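Local coordinates for protein tyrosine recombinase XerH (Helicobacter pylori, PDB 5JK0) that cuts and rejoins DNA as a site-specific tyrosine recombinase that takes part in chromosome segregation, at residues L203-I208 / K291-I296; L80-E85 / S115-G120; L329-E332 / S338-T341; P173-N178 / F316-Y321. One frame throughout, in Å; residues are numbered along the deposited sequence.

XerH offers a worked example of contact chemistry following position in a fold. Interaction 1 is buried core: two helices of the catalytic domain meet mainly through branched aliphatic ends. Interaction 3 is also buried, yet it sets an amide against a leucine beside the predicted active site and at a subunit boundary. Interaction 4 is half buried, pairing a loop with helix 309-324 through face and amide contacts. Interaction 2 stands apart in the core-binding domain, at the surface, and uses a phenol-carboxylate bond and a water. Interactions 3 and 4 touch directly, Leu320 packing on Val330, and both meet the third subunit.

Interaction 1: residues L203-I208 / K291-I296; sequences LLIKII and KQVERI
Ile205 projects CD1 from helix 198-211 into the angle between Val293 and Ile296, two residues on neighbouring turns of helix 286-300. The closest meeting is end on: CD1 of Ile205 and CD1 of Ile296 approach tip to tip at 3.7 Å. Each of these isoleucines has CG1 beside the backbone N and CD1 continuing in an extended line (chi2 -176° in Ile205, -177° in Ile296), which carries the methyl to the greatest reach the side chain allows. Val293 comes in differently, its chain crossing that of Ile205 at a slant and offering the CG2 branch, 4.1 Å from Ile205 CD1. Gln292 adds its aliphatic base, CB lying 4.3 Å from the same methyl, whereas its amide end leads away from the partner helix.

One methyl thus serves several partners, and no hydrogen bond crosses between the two segments. The geometry explains this economy: the short axes pass 11.1 Å apart and cross at -78°, close to a right angle, leaving a small zone of overlap. A third helix, 178-190, completes the packing, with Ile188 against Ile205 and Phe184 against Ile296. Charged residues of the same turns find partners around this apolar patch, Lys206 with Asp189 and Glu294 with Arg303. Nearly perpendicular helices joined by aliphatic tips in this way belong to the mainly helical interior of the tyrosine recombinase catalytic domain, with the side chain of Val293 about 9 Å from that of His310, a predicted active-site residue.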
loop_
_atom_site.group_PDB
_atom_site.type_symbol
_atom_site.label_atom_id
_atom_site.label_comp_id
_atom_site.label_asym_id
_atom_site.label_seq_id
_atom_site.Cartn_x
_atom_site.Cartn_y
_atom_site.Cartn_z
ATOM N N LEU D 203 12.250 -16.637 -40.211
ATOM C CA LEU D 203 11.363 -17.665 -39.677
ATOM C C LEU D 203 11.295 -17.600 -38.153
ATOM O O LEU D 203 10.228 -17.760 -37.566
ATOM C CB LEU D 203 11.822 -19.055 -40.124
ATOM C CG LEU D 203 11.008 -20.242 -39.602
ATOM C CD1 LEU D 203 9.553 -20.136 -40.035
ATOM C CD2 LEU D 203 11.614 -21.556 -40.069
ATOM N N LEU D 204 12.439 -17.356 -37.521
ATOM C CA LEU D 204 12.522 -17.297 -36.065
ATOM C C LEU D 204 11.689 -16.156 -35.489
ATOM O O LEU D 204 10.918 -16.351 -34.548
ATOM C CB LEU D 204 13.980 -17.150 -35.622
ATOM C CG LEU D 204 14.231 -16.952 -34.125
ATOM C CD1 LEU D 204 13.675 -18.120 -33.326
ATOM C CD2 LEU D 204 15.714 -16.768 -33.847
ATOM N N ILE D 205 11.850 -14.967 -36.060
ATOM C CA ILE D 205 11.177 -13.774 -35.557
ATOM C C ILE D 205 9.674 -13.807 -35.831
ATOM O O ILE D 205 8.877 -13.420 -34.977
ATOM C CB ILE D 205 11.790 -12.495 -36.169
ATOM C CG1 ILE D 205 13.268 -12.389 -35.788
ATOM C CG2 ILE D 205 11.039 -11.257 -35.704
ATOM C CD1 ILE D 205 13.938 -11.119 -36.259
ATOM N N LYS D 206 9.287 -14.285 -37.009
ATOM C CA LYS D 206 7.874 -14.325 -37.379
ATOM C C LYS D 206 7.063 -15.256 -36.478
ATOM O O LYS D 206 5.931 -14.937 -36.114
ATOM C CB LYS D 206 7.708 -14.741 -38.840
ATOM C CG LYS D 206 8.092 -13.651 -39.823
ATOM C CD LYS D 206 7.499 -13.889 -41.199
ATOM C CE LYS D 206 7.906 -12.778 -42.156
ATOM N NZ LYS D 206 6.862 -12.498 -43.178
ATOM N N ILE D 207 7.639 -16.401 -36.121
ATOM C CA ILE D 207 6.962 -17.347 -35.239
ATOM C C ILE D 207 6.699 -16.711 -33.874
ATOM O O ILE D 207 5.645 -16.920 -33.271
ATOM C CB ILE D 207 7.782 -18.644 -35.070
ATOM C CG1 ILE D 207 7.822 -19.421 -36.387
ATOM C CG2 ILE D 207 7.193 -19.519 -33.974
ATOM C CD1 ILE D 207 8.616 -20.706 -36.317
ATOM N N ILE D 208 7.654 -15.914 -33.404
ATOM C CA ILE D 208 7.511 -15.197 -32.141
ATOM C C ILE D 208 6.384 -14.169 -32.208
ATOM O O ILE D 208 5.574 -14.062 -31.287
ATOM C CB ILE D 208 8.824 -14.490 -31.746
ATOM C CG1 ILE D 208 9.912 -15.523 -31.449
ATOM C CG2 ILE D 208 8.610 -13.588 -30.539
ATOM C CD1 ILE D 208 11.210 -14.918 -30.970
ATOM N N LYS D 291 19.287 -8.596 -30.873
ATOM C CA LYS D 291 19.985 -7.702 -31.790
ATOM C C LYS D 291 19.314 -7.668 -33.159
ATOM O O LYS D 291 19.231 -6.617 -33.792
ATOM C CB LYS D 291 21.448 -8.126 -31.930
ATOM C CG LYS D 291 22.369 -7.030 -32.439
ATOM C CD LYS D 291 22.464 -5.884 -31.442
ATOM C CE LYS D 291 23.466 -4.833 -31.900
ATOM N NZ LYS D 291 23.625 -3.736 -30.904
ATOM N N GLN D 292 18.831 -8.821 -33.610
ATOM C CA GLN D 292 18.154 -8.912 -34.898
ATOM C C GLN D 292 16.773 -8.266 -34.843
ATOM O O GLN D 292 16.313 -7.683 -35.823
ATOM C CB GLN D 292 18.039 -10.372 -35.342
ATOM C CG GLN D 292 19.373 -11.018 -35.674
ATOM C CD GLN D 292 20.067 -10.348 -36.844
ATOM O OE1 GLN D 292 19.428 -9.974 -37.827
ATOM N NE2 GLN D 292 21.381 -10.188 -36.740
ATOM N N VAL D 293 16.116 -8.375 -33.692
ATOM C CA VAL D 293 14.796 -7.781 -33.502
ATOM C C VAL D 293 14.882 -6.259 -33.424
ATOM O O VAL D 293 14.142 -5.552 -34.111
ATOM C CB VAL D 293 14.112 -8.322 -32.230
ATOM C CG1 VAL D 293 12.901 -7.474 -31.866
ATOM C CG2 VAL D 293 13.713 -9.778 -32.423
ATOM N N GLU D 294 15.790 -5.763 -32.588
ATOM C CA GLU D 294 15.996 -4.327 -32.428
ATOM C C GLU D 294 16.370 -3.668 -33.753
ATOM O O GLU D 294 15.968 -2.538 -34.034
ATOM C CB GLU D 294 17.086 -4.051 -31.389
ATOM C CG GLU D 294 17.335 -2.573 -31.131
ATOM C CD GLU D 294 18.661 -2.314 -30.440
ATOM O OE1 GLU D 294 19.559 -3.180 -30.526
ATOM O OE2 GLU D 294 18.806 -1.244 -29.811
ATOM N N ARG D 295 17.140 -4.389 -34.561
ATOM C CA ARG D 295 17.588 -3.896 -35.858
ATOM C C ARG D 295 16.416 -3.653 -36.806
ATOM O O ARG D 295 16.405 -2.676 -37.555
ATOM C CB ARG D 295 18.578 -4.885 -36.478
ATOM C CG ARG D 295 19.099 -4.490 -37.847
ATOM C CD ARG D 295 20.220 -5.421 -38.284
ATOM N NE ARG D 295 20.628 -5.181 -39.663
ATOM C CZ ARG D 295 20.169 -5.866 -40.706
ATOM N NH1 ARG D 295 19.285 -6.838 -40.525
ATOM N NH2 ARG D 295 20.594 -5.581 -41.928
ATOM N N ILE D 296 15.431 -4.545 -36.767
ATOM C CA ILE D 296 14.245 -4.418 -37.608
ATOM C C ILE D 296 13.334 -3.309 -37.088
ATOM O O ILE D 296 12.720 -2.575 -37.863
ATOM C CB ILE D 296 13.461 -5.743 -37.680
ATOM C CG1 ILE D 296 14.347 -6.854 -38.245
ATOM C CG2 ILE D 296 12.212 -5.589 -38.530
ATOM C CD1 ILE D 296 13.630 -8.171 -38.424
#

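Interaction 2: residues L80-E85 / S115-G120; sequences LLKFHE and SVYTGG
Tyr117 reaches across from the last turn of helix 107-117 and meets helix 74-93 at two residues one turn apart, Lys82 and Glu85. The phenol is the donor: OH of Tyr117 bonds to OE2 of Glu85 at 3.1 Å. That oxygen sits at the ring's edge, in its plane, and receives the bond on its anti lone pair, the one directed away from OE1. The carboxylate is nevertheless turned 42° from the ring, so the two flat groups are neither coplanar nor stacked. Glu85 gets there by an extended chain, with CG trans to the backbone N.

Lys82 treats the same ring as an apolar surface. Its methylenes pass obliquely along the CD2 and CE2 side, CB lying 4.0 Å from Tyr117 CD2 and CD 4.1 Å from CE2. Such helix-to-helix contacts build the all-helical core-binding domain of tyrosine recombinases, and the inner flank of this one is aromatic: Phe113 meets the ring of Tyr117 and takes the ring of Phe83 edge-to-face.

Bends at chi2 (-67°) and chi4 (58°) fold the lysine back toward the end of the helix carrying Tyr117. There a water accepts from Lys82 NZ at 3.1 Å and donates to the carbonyl O of Tyr117 at 2.8 Å, a bridge that engages the final helical residue just before Thr118 leaves helical geometry. Lys82 also packs near a DNA phosphate, while the second subunit lies along the turn that follows, where its Gln39 bonds to Gly119 O.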
loop_
_atom_site.group_PDB
_atom_site.type_symbol
_atom_site.label_atom_id
_atom_site.label_comp_id
_atom_site.label_asym_id
_atom_site.label_seq_id
_atom_site.Cartn_x
_atom_site.Cartn_y
_atom_site.Cartn_z
ATOM N N LEU D 80 26.556 -10.693 -3.426
ATOM C CA LEU D 80 27.218 -11.205 -2.229
ATOM C C LEU D 80 28.734 -11.024 -2.296
ATOM O O LEU D 80 29.385 -10.823 -1.273
ATOM C CB LEU D 80 26.866 -12.678 -2.011
ATOM C CG LEU D 80 25.391 -12.953 -1.701
ATOM C CD1 LEU D 80 25.183 -14.400 -1.283
ATOM C CD2 LEU D 80 24.873 -12.001 -0.630
ATOM N N LEU D 81 29.295 -11.093 -3.499
ATOM C CA LEU D 81 30.719 -10.836 -3.683
ATOM C C LEU D 81 31.016 -9.356 -3.457
ATOM O O LEU D 81 32.100 -8.991 -3.002
ATOM C CB LEU D 81 31.177 -11.269 -5.075
ATOM C CG LEU D 81 31.061 -12.761 -5.388
ATOM C CD1 LEU D 81 31.641 -13.070 -6.758
ATOM C CD2 LEU D 81 31.746 -13.591 -4.313
ATOM N N LYS D 82 30.043 -8.509 -3.780
ATOM C CA LYS D 82 30.149 -7.080 -3.513
ATOM C C LYS D 82 30.191 -6.816 -2.013
ATOM O O LYS D 82 30.935 -5.952 -1.545
ATOM C CB LYS D 82 28.980 -6.316 -4.142
ATOM C CG LYS D 82 28.988 -6.273 -5.661
ATOM C CD LYS D 82 30.156 -5.464 -6.192
ATOM C CE LYS D 82 30.073 -5.315 -7.702
ATOM N NZ LYS D 82 28.793 -4.674 -8.120
ATOM N N PHE D 83 29.389 -7.567 -1.264
ATOM C CA PHE D 83 29.319 -7.396 0.183
ATOM C C PHE D 83 30.604 -7.847 0.864
ATOM O O PHE D 83 31.038 -7.241 1.846
ATOM C CB PHE D 83 28.130 -8.160 0.770
ATOM C CG PHE D 83 28.076 -8.117 2.270
ATOM C CD1 PHE D 83 27.784 -6.934 2.928
ATOM C CD2 PHE D 83 28.331 -9.252 3.021
ATOM C CE1 PHE D 83 27.743 -6.884 4.308
ATOM C CE2 PHE D 83 28.288 -9.210 4.403
ATOM C CZ PHE D 83 27.994 -8.023 5.046
ATOM N N HIS D 84 31.205 -8.915 0.350
ATOM C CA HIS D 84 32.482 -9.378 0.874
ATOM C C HIS D 84 33.553 -8.315 0.670
ATOM O O HIS D 84 34.345 -8.037 1.571
ATOM C CB HIS D 84 32.911 -10.685 0.211
ATOM C CG HIS D 84 34.345 -11.035 0.454
ATOM N ND1 HIS D 84 35.343 -10.746 -0.452
ATOM C CD2 HIS D 84 34.952 -11.633 1.505
ATOM C CE1 HIS D 84 36.503 -11.158 0.030
ATOM N NE2 HIS D 84 36.293 -11.699 1.216
ATOM N N GLU D 85 33.565 -7.725 -0.521
ATOM C CA GLU D 85 34.482 -6.635 -0.839
ATOM C C GLU D 85 34.267 -5.458 0.108
ATOM O O GLU D 85 35.223 -4.848 0.584
ATOM C CB GLU D 85 34.296 -6.188 -2.289
ATOM C CG GLU D 85 35.086 -4.948 -2.670
ATOM C CD GLU D 85 34.751 -4.453 -4.064
ATOM O OE1 GLU D 85 35.427 -4.878 -5.024
ATOM O OE2 GLU D 85 33.809 -3.643 -4.200
ATOM N N SER D 115 22.788 1.187 0.658
ATOM C CA SER D 115 22.734 2.594 0.272
ATOM C C SER D 115 23.919 2.989 -0.605
ATOM O O SER D 115 23.768 3.745 -1.564
ATOM C CB SER D 115 22.685 3.485 1.514
ATOM O OG SER D 115 23.872 3.355 2.277
ATOM N N VAL D 116 25.096 2.473 -0.271
ATOM C CA VAL D 116 26.312 2.803 -1.008
ATOM C C VAL D 116 26.390 2.087 -2.356
ATOM O O VAL D 116 26.620 2.718 -3.388
ATOM C CB VAL D 116 27.572 2.456 -0.187
ATOM C CG1 VAL D 116 28.825 2.595 -1.042
ATOM C CG2 VAL D 116 27.662 3.340 1.051
ATOM N N TYR D 117 26.185 0.774 -2.343
ATOM C CA TYR D 117 26.420 -0.049 -3.527
ATOM C C TYR D 117 25.250 -0.094 -4.512
ATOM O O TYR D 117 25.356 -0.712 -5.571
ATOM C CB TYR D 117 26.786 -1.473 -3.101
ATOM C CG TYR D 117 28.255 -1.658 -2.792
ATOM C CD1 TYR D 117 28.802 -1.184 -1.605
ATOM C CD2 TYR D 117 29.095 -2.308 -3.687
ATOM C CE1 TYR D 117 30.147 -1.352 -1.321
ATOM C CE2 TYR D 117 30.439 -2.481 -3.413
ATOM C CZ TYR D 117 30.960 -2.001 -2.229
ATOM O OH TYR D 117 32.300 -2.172 -1.952
ATOM N N THR D 118 24.140 0.557 -4.175
ATOM C CA THR D 118 22.997 0.605 -5.084
ATOM C C THR D 118 22.702 2.029 -5.536
ATOM O O THR D 118 21.668 2.291 -6.150
ATOM C CB THR D 118 21.726 0.023 -4.442
ATOM O OG1 THR D 118 21.362 0.811 -3.302
ATOM C CG2 THR D 118 21.952 -1.421 -4.015
ATOM N N GLY D 119 23.613 2.946 -5.229
ATOM C CA GLY D 119 23.458 4.332 -5.630
ATOM C C GLY D 119 23.489 4.496 -7.137
ATOM O O GLY D 119 24.487 4.180 -7.784
ATOM N N GLY D 120 22.387 4.981 -7.698
ATOM C CA GLY D 120 22.298 5.209 -9.129
ATOM C C GLY D 120 21.686 4.044 -9.883
ATOM O O GLY D 120 21.481 4.120 -11.094
HETATM O O HOH W 1 27.168 -2.379 -6.888
#

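Interaction 3: residues L329-E332 / S338-T341; sequences LVQE and SLNT
The terminal amide of Gln331 is the flat group of this contact, and Leu339 lies over one of its faces. CD2 of the leucine stands 3.3 Å from Gln331 OE1, with the branching carbon CG 3.7 Å from Gln331 CD, which places the isobutyl group on the amide rather than beside it. The two side chains cross at about a right angle. Lower down, the same methyl touches the aliphatic stem, Leu339 CD2 lying 3.7 Å from Gln331 CB. Gln331 presents this long surface because its chain is fully extended, CG opposite the backbone N (chi1 178°) and the next bond trans as well.

The polar ends of the amide point to other partners. NE2 makes a weak hydrogen bond to the carbonyl O of His336, a predicted active-site residue, and OE1 receives a weak one from Arg343 NE of the third subunit. On the second segment, Ser338 occupies the N-cap of the short helix 339-342: its OG accepts from Asn340 N at 3.2 Å, with an N-H...O angle of 153°. That hydroxyl also bonds to Asn340 ND2 of the third subunit, and Thr341 OG1 bonds to a DNA phosphate.

Together these contacts join helix 327-334 to the short helix on the path from His336 to the predicted nucleophile Tyr345. The chemistry implies that a buried amide can serve as an apolar platform on its face while its own polar atoms, though weakly held, link the His336 backbone to a neighbouring subunit.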
loop_
_atom_site.group_PDB
_atom_site.type_symbol
_atom_site.label_atom_id
_atom_site.label_comp_id
_atom_site.label_asym_id
_atom_site.label_seq_id
_atom_site.Cartn_x
_atom_site.Cartn_y
_atom_site.Cartn_z
ATOM N N LEU D 329 -8.552 -17.191 -22.550
ATOM C CA LEU D 329 -7.872 -17.427 -23.821
ATOM C C LEU D 329 -6.465 -16.835 -23.814
ATOM O O LEU D 329 -5.536 -17.415 -24.373
ATOM C CB LEU D 329 -8.684 -16.839 -24.977
ATOM C CG LEU D 329 -8.118 -17.027 -26.386
ATOM C CD1 LEU D 329 -7.976 -18.506 -26.711
ATOM C CD2 LEU D 329 -8.993 -16.329 -27.416
ATOM N N VAL D 330 -6.319 -15.677 -23.178
ATOM C CA VAL D 330 -5.019 -15.027 -23.049
ATOM C C VAL D 330 -4.070 -15.889 -22.225
ATOM O O VAL D 330 -2.905 -16.068 -22.584
ATOM C CB VAL D 330 -5.146 -13.635 -22.400
ATOM C CG1 VAL D 330 -3.771 -13.061 -22.078
ATOM C CG2 VAL D 330 -5.922 -12.695 -23.309
ATOM N N GLN D 331 -4.582 -16.430 -21.124
ATOM C CA GLN D 331 -3.792 -17.281 -20.243
ATOM C C GLN D 331 -3.294 -18.532 -20.960
ATOM O O GLN D 331 -2.120 -18.889 -20.862
ATOM C CB GLN D 331 -4.609 -17.683 -19.016
ATOM C CG GLN D 331 -3.869 -18.605 -18.066
ATOM C CD GLN D 331 -4.747 -19.117 -16.941
ATOM O OE1 GLN D 331 -5.969 -19.181 -17.072
ATOM N NE2 GLN D 331 -4.124 -19.483 -15.827
ATOM N N GLU D 332 -4.196 -19.190 -21.681
ATOM C CA GLU D 332 -3.873 -20.438 -22.365
ATOM C C GLU D 332 -2.932 -20.222 -23.547
ATOM O O GLU D 332 -2.075 -21.059 -23.828
ATOM C CB GLU D 332 -5.155 -21.127 -22.837
ATOM C CG GLU D 332 -6.088 -21.531 -21.708
ATOM C CD GLU D 332 -5.564 -22.709 -20.908
ATOM O OE1 GLU D 332 -4.754 -23.487 -21.454
ATOM O OE2 GLU D 332 -5.962 -22.856 -19.733
ATOM N N SER D 338 -0.519 -17.810 -13.728
ATOM C CA SER D 338 -1.412 -16.986 -12.923
ATOM C C SER D 338 -2.206 -16.019 -13.792
ATOM O O SER D 338 -1.679 -15.451 -14.748
ATOM C CB SER D 338 -0.622 -16.209 -11.869
ATOM O OG SER D 338 -1.463 -15.313 -11.164
ATOM N N LEU D 339 -3.476 -15.830 -13.448
ATOM C CA LEU D 339 -4.339 -14.912 -14.179
ATOM C C LEU D 339 -4.093 -13.465 -13.764
ATOM O O LEU D 339 -4.595 -12.535 -14.396
ATOM C CB LEU D 339 -5.808 -15.280 -13.970
ATOM C CG LEU D 339 -6.294 -16.462 -14.808
ATOM C CD1 LEU D 339 -7.598 -17.008 -14.260
ATOM C CD2 LEU D 339 -6.460 -16.039 -16.257
ATOM N N ASN D 340 -3.319 -13.279 -12.699
ATOM C CA ASN D 340 -2.911 -11.945 -12.280
ATOM C C ASN D 340 -1.950 -11.337 -13.294
ATOM O O ASN D 340 -1.806 -10.118 -13.378
ATOM C CB ASN D 340 -2.266 -11.984 -10.895
ATOM C CG ASN D 340 -3.236 -12.409 -9.812
ATOM O OD1 ASN D 340 -4.435 -12.140 -9.896
ATOM N ND2 ASN D 340 -2.722 -13.077 -8.786
ATOM N N THR D 341 -1.295 -12.203 -14.060
ATOM C CA THR D 341 -0.407 -11.774 -15.133
ATOM C C THR D 341 -1.218 -11.387 -16.366
ATOM O O THR D 341 -0.941 -10.377 -17.013
ATOM C CB THR D 341 0.599 -12.881 -15.507
ATOM O OG1 THR D 341 1.348 -13.262 -14.347
ATOM C CG2 THR D 341 1.554 -12.398 -16.589
#

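Interaction 4: residues P173-N178 / F316-Y321; sequences PTHLNN and FATLLY
Thr318 and His175 make the ring contact of this interaction, Asn178 and Leu319 the amide-to-methyl one. In the first, OG1 of Thr318 lies over one face of the imidazole, 4.2 Å from His175 CG and displaced toward the rim; this is packing, since the hydroxyl bonds to the carbonyl O of His314 one turn back on its own helix. In the second, CD1 of Leu319 rests 3.7 Å from Asn178 ND2 and 4.0 Å from CG of the same asparagine, the two chains meeting at a slant. Leu319 and Asn178 each have CG trans to the backbone N, although the asparagine's chi1 of -156° is well off a perfect trans setting.

No side-chain hydrogen bond joins the segments, but bonds within and just beyond them fix what the packing uses. ND1 of His175 donates to the carbonyl O of Pro173 at 2.6 Å, a short and nearly straight bond (173° at the hydrogen). The acceptor lies only 4° out of the ring plane, so the bond sets the rotation of the imidazole and leaves its face turned to Thr318; with a carbonyl as acceptor, ND1 is probably the protonated nitrogen. Leu176 N bonds to Ser315 OG, tying the loop to helix 309-324, and Asn177, the N-cap of helix 178-190, takes Glu180 N on OD1.

The segment 173-178 runs along helix 309-324 and leads into helix 178-190, whose Leu181 also touches Leu319. Tyr345, the predicted nucleophile, packs on Ala317 and Thr318, helix 327-334 lies against Phe316 and Leu320, and Trp360 of the third subunit packs on Leu319, consistent with the exchange of C-terminal segments known among tyrosine recombinases.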
loop_
_atom_site.group_PDB
_atom_site.type_symbol
_atom_site.label_atom_id
_atom_site.label_comp_id
_atom_site.label_asym_id
_atom_site.label_seq_id
_atom_site.Cartn_x
_atom_site.Cartn_y
_atom_site.Cartn_z
ATOM N N PRO D 173 2.111 -2.421 -20.428
ATOM C CA PRO D 173 3.517 -2.594 -20.813
ATOM C C PRO D 173 3.809 -2.132 -22.239
ATOM O O PRO D 173 2.885 -1.998 -23.042
ATOM C CB PRO D 173 3.731 -4.107 -20.682
ATOM C CG PRO D 173 2.691 -4.555 -19.715
ATOM C CD PRO D 173 1.501 -3.687 -19.989
ATOM N N THR D 174 5.084 -1.891 -22.537
ATOM C CA THR D 174 5.507 -1.452 -23.864
ATOM C C THR D 174 5.093 -2.462 -24.930
ATOM O O THR D 174 5.299 -3.666 -24.767
ATOM C CB THR D 174 7.034 -1.241 -23.929
ATOM O OG1 THR D 174 7.434 -0.308 -22.918
ATOM C CG2 THR D 174 7.446 -0.709 -25.294
ATOM N N HIS D 175 4.509 -1.967 -26.017
ATOM C CA HIS D 175 3.971 -2.838 -27.056
ATOM C C HIS D 175 3.746 -2.107 -28.374
ATOM O O HIS D 175 3.880 -0.885 -28.456
ATOM C CB HIS D 175 2.652 -3.455 -26.591
ATOM C CG HIS D 175 1.565 -2.448 -26.377
ATOM N ND1 HIS D 175 1.444 -1.720 -25.214
ATOM C CD2 HIS D 175 0.557 -2.038 -27.183
ATOM C CE1 HIS D 175 0.405 -0.911 -25.309
ATOM N NE2 HIS D 175 -0.150 -1.084 -26.495
ATOM N N LEU D 176 3.397 -2.873 -29.402
ATOM C CA LEU D 176 3.022 -2.319 -30.696
ATOM C C LEU D 176 1.545 -2.590 -30.957
ATOM O O LEU D 176 1.068 -3.700 -30.724
ATOM C CB LEU D 176 3.872 -2.924 -31.816
ATOM C CG LEU D 176 5.394 -2.861 -31.676
ATOM C CD1 LEU D 176 6.063 -3.658 -32.787
ATOM C CD2 LEU D 176 5.875 -1.422 -31.687
ATOM N N ASN D 177 0.820 -1.585 -31.435
ATOM C CA ASN D 177 -0.586 -1.777 -31.776
ATOM C C ASN D 177 -0.729 -2.525 -33.098
ATOM O O ASN D 177 0.267 -2.945 -33.689
ATOM C CB ASN D 177 -1.325 -0.435 -31.830
ATOM C CG ASN D 177 -0.662 0.569 -32.756
ATOM O OD1 ASN D 177 -0.258 0.240 -33.871
ATOM N ND2 ASN D 177 -0.548 1.808 -32.293
ATOM N N ASN D 178 -1.964 -2.687 -33.560
ATOM C CA ASN D 178 -2.230 -3.449 -34.775
ATOM C C ASN D 178 -1.568 -2.831 -36.006
ATOM O O ASN D 178 -1.042 -3.546 -36.860
ATOM C CB ASN D 178 -3.738 -3.574 -35.001
ATOM C CG ASN D 178 -4.105 -4.783 -35.842
ATOM O OD1 ASN D 178 -3.300 -5.274 -36.633
ATOM N ND2 ASN D 178 -5.329 -5.271 -35.672
ATOM N N PHE D 316 1.415 -9.209 -28.642
ATOM C CA PHE D 316 0.519 -10.305 -28.989
ATOM C C PHE D 316 -0.584 -10.462 -27.950
ATOM O O PHE D 316 -1.752 -10.639 -28.296
ATOM C CB PHE D 316 1.296 -11.618 -29.130
ATOM C CG PHE D 316 0.417 -12.832 -29.271
ATOM C CD1 PHE D 316 -0.171 -13.143 -30.485
ATOM C CD2 PHE D 316 0.180 -13.662 -28.186
ATOM C CE1 PHE D 316 -0.981 -14.256 -30.615
ATOM C CE2 PHE D 316 -0.629 -14.777 -28.311
ATOM C CZ PHE D 316 -1.209 -15.074 -29.527
ATOM N N ALA D 317 -0.205 -10.403 -26.676
ATOM C CA ALA D 317 -1.157 -10.556 -25.582
ATOM C C ALA D 317 -2.183 -9.429 -25.584
ATOM O O ALA D 317 -3.368 -9.656 -25.337
ATOM C CB ALA D 317 -0.429 -10.605 -24.248
ATOM N N THR D 318 -1.722 -8.216 -25.866
ATOM C CA THR D 318 -2.608 -7.060 -25.935
ATOM C C THR D 318 -3.602 -7.212 -27.079
ATOM O O THR D 318 -4.811 -7.113 -26.876
ATOM C CB THR D 318 -1.819 -5.751 -26.117
ATOM O OG1 THR D 318 -0.986 -5.531 -24.973
ATOM C CG2 THR D 318 -2.770 -4.573 -26.278
ATOM N N LEU D 319 -3.084 -7.469 -28.277
ATOM C CA LEU D 319 -3.916 -7.626 -29.467
ATOM C C LEU D 319 -4.921 -8.764 -29.320
ATOM O O LEU D 319 -6.055 -8.667 -29.795
ATOM C CB LEU D 319 -3.041 -7.864 -30.699
ATOM C CG LEU D 319 -3.782 -8.035 -32.027
ATOM C CD1 LEU D 319 -4.556 -6.774 -32.374
ATOM C CD2 LEU D 319 -2.817 -8.402 -33.142
ATOM N N LEU D 320 -4.504 -9.841 -28.661
ATOM C CA LEU D 320 -5.378 -10.989 -28.448
ATOM C C LEU D 320 -6.579 -10.614 -27.586
ATOM O O LEU D 320 -7.697 -11.066 -27.835
ATOM C CB LEU D 320 -4.607 -12.142 -27.801
ATOM C CG LEU D 320 -5.425 -13.389 -27.451
ATOM C CD1 LEU D 320 -6.079 -13.977 -28.690
ATOM C CD2 LEU D 320 -4.556 -14.425 -26.756
ATOM N N TYR D 321 -6.345 -9.779 -26.580
ATOM C CA TYR D 321 -7.412 -9.366 -25.677
ATOM C C TYR D 321 -8.319 -8.321 -26.319
ATOM O O TYR D 321 -9.484 -8.190 -25.947
ATOM C CB TYR D 321 -6.832 -8.825 -24.369
ATOM C CG TYR D 321 -7.887 -8.422 -23.363
ATOM C CD1 TYR D 321 -8.571 -9.381 -22.625
ATOM C CD2 TYR D 321 -8.203 -7.086 -23.155
ATOM C CE1 TYR D 321 -9.539 -9.019 -21.708
ATOM C CE2 TYR D 321 -9.169 -6.715 -22.239
ATOM C CZ TYR D 321 -9.834 -7.686 -21.519
ATOM O OH TYR D 321 -10.796 -7.319 -20.605
#